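Local coordinates for protein formyltransferase (Francisella tularensis subsp. tularensis, PDB 4NV1) that belongs to the formyltransferase family, pairing a formyltransferase domain with a C-terminal dimerization domain, and holds dTDP-4-amino-4,6-dideoxyglucose in its pocket, at residues 99-109 and 180-191. Residues are numbered along the deposited sequence; the frame is centred on the assembly and turned at random.
Sequences PYNRGWFPQVF and NSEGNYNSIHDY. With 0FX (dTDP-4-amino-4,6-dideoxyglucose), chain I.
Asn186 lays its side-chain amide flat on the ring of Phe109, the planes 10° apart. Asn186 CB rests on the same ring in a CH-pi contact, 3.8 Å from its centroid. Chi1 (-61°) puts CG over the ring centre, and the turn about chi2 (-58°) aims ND2 at Asn101 OD1, 2.9 Å away. Asn184 ND2 reaches the same oxygen at 3.0 Å from the opposite face of the Asn101 amide. Asn113 ND2 also bonds to it, so three amides grip this buried oxygen. Asn184 also accepts from Asn101 N through its own OD1, clasping Asn101 by backbone and side chain.

The backbones run as a short parallel pair, Arg102 beside Tyr185 and Gly103 beside Asn186. Arg102 N, Arg102 O and Trp104 N bond in turn to Asn184 O, Asn186 N and Asn186 O. Gly103 has no side chain, and the Tyr185 ring settles into that hollow, with CE1 3.5 Å from Gly103 CA. Arg102 turns its guanidinium to the carbonyls of Ile128 and Asp129. Before the strands, the Pro99 ring fits against the turn at 181-183, with CG 3.6 Å from Ser181 O, while Pro99 O accepts from Asn184 N.

Further on, Ile188 CD1 presses onto the six-membered ring of Trp104, 3.4 Å from its centroid. The ligand nitrogen N4A lies over the opposite face. The edge of Phe105 points into the face of Tyr191 in a T-shaped pair, centroids 4.7 Å apart. Phe105 itself is wedged between the ligand and Trp104. Trp104, Phe105 and Tyr191 line the ligand pocket, and Ile188 backs Trp104.

Helices 106-113 and 188-195 follow shortly after the two strands, with Met194 packing on Val108 and Phe109. Gln107 rests against helix 147-170 and strand 117-123 of the large mixed sheet.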
loop_
_atom_site.group_PDB
_atom_site.type_symbol
_atom_site.label_atom_id
_atom_site.label_comp_id
_atom_site.label_asym_id
_atom_site.label_seq_id
_atom_site.Cartn_x
_atom_site.Cartn_y
_atom_site.Cartn_z
ATOM N N PRO A 99 -6.571 -31.179 -2.288
ATOM C CA PRO A 99 -5.184 -31.287 -2.644
ATOM C C PRO A 99 -4.654 -30.073 -3.423
ATOM O O PRO A 99 -3.691 -30.243 -4.159
ATOM C CB PRO A 99 -5.204 -32.429 -3.630
ATOM C CG PRO A 99 -6.501 -32.203 -4.373
ATOM C CD PRO A 99 -7.441 -31.859 -3.260
ATOM N N TYR A 100 -5.315 -28.918 -3.358
ATOM C CA TYR A 100 -4.906 -27.711 -4.128
ATOM C C TYR A 100 -3.831 -26.827 -3.449
ATOM O O TYR A 100 -3.966 -26.467 -2.295
ATOM C CB TYR A 100 -6.109 -26.862 -4.478
ATOM C CG TYR A 100 -7.312 -27.611 -5.050
ATOM C CD1 TYR A 100 -8.362 -27.914 -4.210
ATOM C CD2 TYR A 100 -7.424 -27.961 -6.393
ATOM C CE1 TYR A 100 -9.471 -28.586 -4.659
ATOM C CE2 TYR A 100 -8.555 -28.653 -6.885
ATOM C CZ TYR A 100 -9.588 -28.935 -6.014
ATOM O OH TYR A 100 -10.750 -29.632 -6.348
ATOM N N ASN A 101 -2.758 -26.572 -4.170
ATOM C CA ASN A 101 -1.665 -25.645 -3.792
ATOM C C ASN A 101 -1.029 -26.177 -2.534
ATOM O O ASN A 101 -1.004 -25.519 -1.515
ATOM C CB ASN A 101 -2.170 -24.214 -3.615
ATOM C CG ASN A 101 -2.454 -23.561 -4.943
ATOM O OD1 ASN A 101 -1.729 -23.791 -5.911
ATOM N ND2 ASN A 101 -3.489 -22.730 -4.995
ATOM N N ARG A 102 -0.718 -27.468 -2.585
ATOM C CA ARG A 102 -0.009 -28.139 -1.520
ATOM C C ARG A 102 1.366 -27.491 -1.503
ATOM O O ARG A 102 1.863 -26.990 -2.521
ATOM C CB ARG A 102 0.065 -29.665 -1.768
ATOM C CG ARG A 102 -1.328 -30.261 -1.599
ATOM C CD ARG A 102 -1.538 -31.606 -2.271
ATOM N NE ARG A 102 -0.409 -32.468 -1.994
ATOM C CZ ARG A 102 0.455 -32.915 -2.899
ATOM N NH1 ARG A 102 0.281 -32.637 -4.187
ATOM N NH2 ARG A 102 1.470 -33.672 -2.487
ATOM N N GLY A 103 2.000 -27.502 -0.342
ATOM C CA GLY A 103 3.347 -26.922 -0.303
ATOM C C GLY A 103 3.336 -25.521 0.258
ATOM O O GLY A 103 2.572 -25.212 1.167
ATOM N N TRP A 104 4.172 -24.676 -0.296
ATOM C CA TRP A 104 4.393 -23.350 0.305
ATOM C C TRP A 104 3.388 -22.220 -0.031
ATOM O O TRP A 104 3.056 -21.994 -1.193
ATOM C CB TRP A 104 5.841 -22.906 0.030
ATOM C CG TRP A 104 6.717 -23.499 1.078
ATOM C CD1 TRP A 104 7.149 -24.795 1.159
ATOM C CD2 TRP A 104 7.177 -22.845 2.258
ATOM N NE1 TRP A 104 7.882 -24.970 2.305
ATOM C CE2 TRP A 104 7.913 -23.787 2.996
ATOM C CE3 TRP A 104 7.049 -21.544 2.759
ATOM C CZ2 TRP A 104 8.533 -23.463 4.205
ATOM C CZ3 TRP A 104 7.653 -21.231 3.968
ATOM C CH2 TRP A 104 8.387 -22.186 4.674
ATOM N N PHE A 105 2.935 -21.538 1.021
ATOM C CA PHE A 105 2.097 -20.355 0.991
ATOM C C PHE A 105 0.925 -20.525 0.043
ATOM O O PHE A 105 0.791 -19.767 -0.912
ATOM C CB PHE A 105 2.917 -19.162 0.588
ATOM C CG PHE A 105 4.047 -18.846 1.550
ATOM C CD1 PHE A 105 5.183 -18.218 1.090
ATOM C CD2 PHE A 105 3.992 -19.184 2.900
ATOM C CE1 PHE A 105 6.247 -17.953 1.933
ATOM C CE2 PHE A 105 5.051 -18.899 3.763
ATOM C CZ PHE A 105 6.171 -18.257 3.276
ATOM N N PRO A 106 0.091 -21.511 0.340
ATOM C CA PRO A 106 -1.117 -21.897 -0.413
ATOM C C PRO A 106 -1.978 -20.722 -0.724
ATOM O O PRO A 106 -2.373 -20.565 -1.887
ATOM C CB PRO A 106 -1.825 -22.902 0.487
ATOM C CG PRO A 106 -1.133 -22.811 1.829
ATOM C CD PRO A 106 0.235 -22.283 1.596
ATOM N N GLN A 107 -2.214 -19.848 0.255
ATOM C CA GLN A 107 -3.069 -18.701 -0.008
ATOM C C GLN A 107 -2.474 -17.710 -1.037
ATOM O O GLN A 107 -3.199 -17.159 -1.873
ATOM C CB GLN A 107 -3.613 -17.996 1.252
ATOM C CG GLN A 107 -2.672 -16.980 1.901
ATOM C CD GLN A 107 -1.502 -17.636 2.519
ATOM O OE1 GLN A 107 -1.460 -18.868 2.633
ATOM N NE2 GLN A 107 -0.550 -16.836 3.009
ATOM N N VAL A 108 -1.155 -17.552 -1.047
ATOM C CA VAL A 108 -0.544 -16.705 -2.049
ATOM C C VAL A 108 -0.849 -17.261 -3.426
ATOM O O VAL A 108 -1.388 -16.560 -4.292
ATOM C CB VAL A 108 0.956 -16.557 -1.864
ATOM C CG1 VAL A 108 1.526 -15.731 -2.995
ATOM C CG2 VAL A 108 1.293 -15.921 -0.523
ATOM N N PHE A 109 -0.516 -18.516 -3.630
ATOM C CA PHE A 109 -0.777 -19.187 -4.914
ATOM C C PHE A 109 -2.267 -19.168 -5.259
ATOM O O PHE A 109 -2.587 -19.039 -6.411
ATOM C CB PHE A 109 -0.195 -20.623 -4.914
ATOM C CG PHE A 109 1.277 -20.634 -5.085
ATOM C CD1 PHE A 109 2.107 -20.570 -3.996
ATOM C CD2 PHE A 109 1.822 -20.631 -6.349
ATOM C CE1 PHE A 109 3.469 -20.490 -4.177
ATOM C CE2 PHE A 109 3.162 -20.514 -6.536
ATOM C CZ PHE A 109 3.993 -20.507 -5.432
ATOM N N ASN A 180 -9.411 -36.592 -3.566
ATOM C CA ASN A 180 -10.069 -36.989 -4.828
ATOM C C ASN A 180 -9.167 -36.983 -6.056
ATOM O O ASN A 180 -9.515 -37.621 -7.048
ATOM C CB ASN A 180 -11.356 -36.181 -5.108
ATOM C CG ASN A 180 -11.117 -34.684 -5.348
ATOM O OD1 ASN A 180 -10.025 -34.114 -5.159
ATOM N ND2 ASN A 180 -12.183 -34.030 -5.797
ATOM N N SER A 181 -8.050 -36.256 -5.988
ATOM C CA SER A 181 -7.076 -36.214 -7.062
ATOM C C SER A 181 -5.751 -35.933 -6.376
ATOM O O SER A 181 -5.800 -35.668 -5.188
ATOM C CB SER A 181 -7.409 -35.047 -7.984
ATOM O OG SER A 181 -6.409 -34.062 -7.824
ATOM N N GLU A 182 -4.629 -35.911 -7.102
ATOM C CA GLU A 182 -3.299 -35.550 -6.537
ATOM C C GLU A 182 -3.064 -34.030 -6.395
ATOM O O GLU A 182 -2.231 -33.644 -5.564
ATOM C CB GLU A 182 -2.123 -36.133 -7.343
ATOM C CG GLU A 182 -1.841 -37.622 -7.169
ATOM C CD GLU A 182 -1.274 -38.024 -5.801
ATOM O OE1 GLU A 182 -1.925 -38.819 -5.074
ATOM O OE2 GLU A 182 -0.161 -37.593 -5.440
ATOM N N GLY A 183 -3.830 -33.248 -7.170
ATOM C CA GLY A 183 -3.902 -31.771 -7.185
ATOM C C GLY A 183 -2.588 -31.150 -7.622
ATOM O O GLY A 183 -2.091 -31.491 -8.664
ATOM N N ASN A 184 -1.945 -30.331 -6.799
ATOM C CA ASN A 184 -0.719 -29.696 -7.224
ATOM C C ASN A 184 0.126 -29.266 -6.040
ATOM O O ASN A 184 -0.423 -28.978 -4.996
ATOM C CB ASN A 184 -1.047 -28.552 -8.193
ATOM C CG ASN A 184 -1.635 -27.343 -7.508
ATOM O OD1 ASN A 184 -2.702 -27.415 -6.902
ATOM N ND2 ASN A 184 -0.914 -26.198 -7.587
ATOM N N TYR A 185 1.441 -29.250 -6.190
ATOM C CA TYR A 185 2.384 -28.795 -5.137
ATOM C C TYR A 185 3.178 -27.563 -5.592
ATOM O O TYR A 185 3.525 -27.479 -6.765
ATOM C CB TYR A 185 3.420 -29.895 -4.927
ATOM C CG TYR A 185 4.528 -29.620 -3.914
ATOM C CD1 TYR A 185 4.270 -29.734 -2.560
ATOM C CD2 TYR A 185 5.838 -29.352 -4.296
ATOM C CE1 TYR A 185 5.245 -29.516 -1.608
ATOM C CE2 TYR A 185 6.836 -29.083 -3.338
ATOM C CZ TYR A 185 6.520 -29.156 -1.998
ATOM O OH TYR A 185 7.414 -28.994 -0.975
ATOM N N ASN A 186 3.522 -26.665 -4.671
ATOM C CA ASN A 186 4.336 -25.505 -4.988
ATOM C C ASN A 186 5.543 -25.568 -4.071
ATOM O O ASN A 186 5.382 -25.618 -2.864
ATOM C CB ASN A 186 3.512 -24.212 -4.766
ATOM C CG ASN A 186 2.278 -24.152 -5.656
ATOM O OD1 ASN A 186 2.424 -24.218 -6.845
ATOM N ND2 ASN A 186 1.071 -23.969 -5.093
ATOM N N SER A 187 6.758 -25.599 -4.610
ATOM C CA SER A 187 7.978 -25.548 -3.757
ATOM C C SER A 187 8.336 -24.187 -3.197
ATOM O O SER A 187 7.845 -23.180 -3.683
ATOM C CB SER A 187 9.217 -25.997 -4.531
ATOM O OG SER A 187 9.313 -25.474 -5.846
ATOM N N ILE A 188 9.221 -24.114 -2.205
ATOM C CA ILE A 188 9.705 -22.798 -1.760
ATOM C C ILE A 188 10.483 -22.040 -2.851
ATOM O O ILE A 188 10.517 -20.811 -2.869
ATOM C CB ILE A 188 10.510 -22.909 -0.443
ATOM C CG1 ILE A 188 10.727 -21.523 0.173
ATOM C CG2 ILE A 188 11.830 -23.632 -0.701
ATOM C CD1 ILE A 188 10.445 -21.476 1.658
ATOM N N HIS A 189 11.088 -22.771 -3.780
ATOM C CA HIS A 189 11.676 -22.211 -4.982
ATOM C C HIS A 189 10.583 -21.699 -5.906
ATOM O O HIS A 189 10.817 -20.726 -6.598
ATOM C CB HIS A 189 12.489 -23.299 -5.692
ATOM C CG HIS A 189 13.168 -22.884 -6.967
ATOM N ND1 HIS A 189 14.369 -22.200 -6.994
ATOM C CD2 HIS A 189 12.871 -23.163 -8.262
ATOM C CE1 HIS A 189 14.748 -22.018 -8.248
ATOM N NE2 HIS A 189 13.856 -22.592 -9.037
ATOM N N ASP A 190 9.418 -22.344 -5.979
ATOM C CA ASP A 190 8.380 -21.829 -6.867
ATOM C C ASP A 190 7.982 -20.443 -6.373
ATOM O O ASP A 190 7.768 -19.557 -7.180
ATOM C CB ASP A 190 7.141 -22.721 -6.917
ATOM C CG ASP A 190 7.353 -23.997 -7.726
ATOM O OD1 ASP A 190 7.957 -23.962 -8.824
ATOM O OD2 ASP A 190 6.873 -25.046 -7.251
ATOM N N TYR A 191 7.921 -20.264 -5.051
ATOM C CA TYR A 191 7.585 -19.006 -4.431
ATOM C C TYR A 191 8.673 -17.971 -4.790
ATOM O O TYR A 191 8.394 -16.901 -5.366
ATOM C CB TYR A 191 7.432 -19.186 -2.898
ATOM C CG TYR A 191 7.138 -17.895 -2.173
ATOM C CD1 TYR A 191 5.892 -17.290 -2.285
ATOM C CD2 TYR A 191 8.118 -17.249 -1.409
ATOM C CE1 TYR A 191 5.629 -16.078 -1.679
ATOM C CE2 TYR A 191 7.870 -16.039 -0.786
ATOM C CZ TYR A 191 6.626 -15.454 -0.928
ATOM O OH TYR A 191 6.320 -14.257 -0.320
HETATM O O4P 0FX I . 2.533 -20.671 8.844
HETATM P P2 0FX I . 3.494 -20.284 9.998
HETATM O O3P 0FX I . 3.123 -19.665 11.329
HETATM O O1G 0FX I . 4.879 -21.059 9.896
HETATM C C1G 0FX I . 4.960 -22.444 10.136
HETATM C C2G 0FX I . 6.425 -22.679 9.806
HETATM O O2G 0FX I . 7.258 -21.641 10.333
HETATM C C3G 0FX I . 6.655 -22.755 8.310
HETATM O O3G 0FX I . 8.033 -23.178 8.222
HETATM C C4G 0FX I . 5.630 -23.735 7.705
HETATM N N4A 0FX I . 5.832 -23.956 6.280
HETATM C C5G 0FX I . 4.179 -23.309 7.958
HETATM C C6G 0FX I . 3.191 -24.327 7.402
HETATM O O5G 0FX I . 4.014 -23.205 9.374
HETATM O OPP 0FX I . 4.312 -18.921 9.876
HETATM P P 0FX I . 5.116 -18.187 8.727
HETATM O O1P 0FX I . 6.476 -18.760 8.385
HETATM O O2P 0FX I . 4.797 -16.833 9.350
HETATM O O5 0FX I . 4.207 -18.079 7.399
HETATM C C5 0FX I . 2.908 -17.491 7.536
HETATM C C4 0FX I . 2.534 -16.657 6.323
HETATM O O4 0FX I . 3.270 -15.448 6.340
HETATM C C3 0FX I . 2.823 -17.265 4.984
HETATM O O3 0FX I . 1.699 -17.977 4.443
HETATM C C2 0FX I . 2.999 -16.044 4.080
HETATM C C1 0FX I . 3.586 -15.008 5.039
HETATM N N11 0FX I . 5.018 -14.841 4.766
HETATM C C61 0FX I . 5.918 -15.592 5.436
HETATM C C51 0FX I . 7.263 -15.452 5.168
HETATM C C5A 0FX I . 8.370 -16.264 5.810
HETATM C C21 0FX I . 5.412 -13.930 3.854
HETATM O O21 0FX I . 4.539 -13.134 3.204
HETATM N N31 0FX I . 6.704 -13.708 3.592
HETATM C C41 0FX I . 7.592 -14.475 4.260
HETATM O O41 0FX I . 8.896 -14.369 4.029
HETATM O O HOH W 1 0.941 -23.663 -2.290
#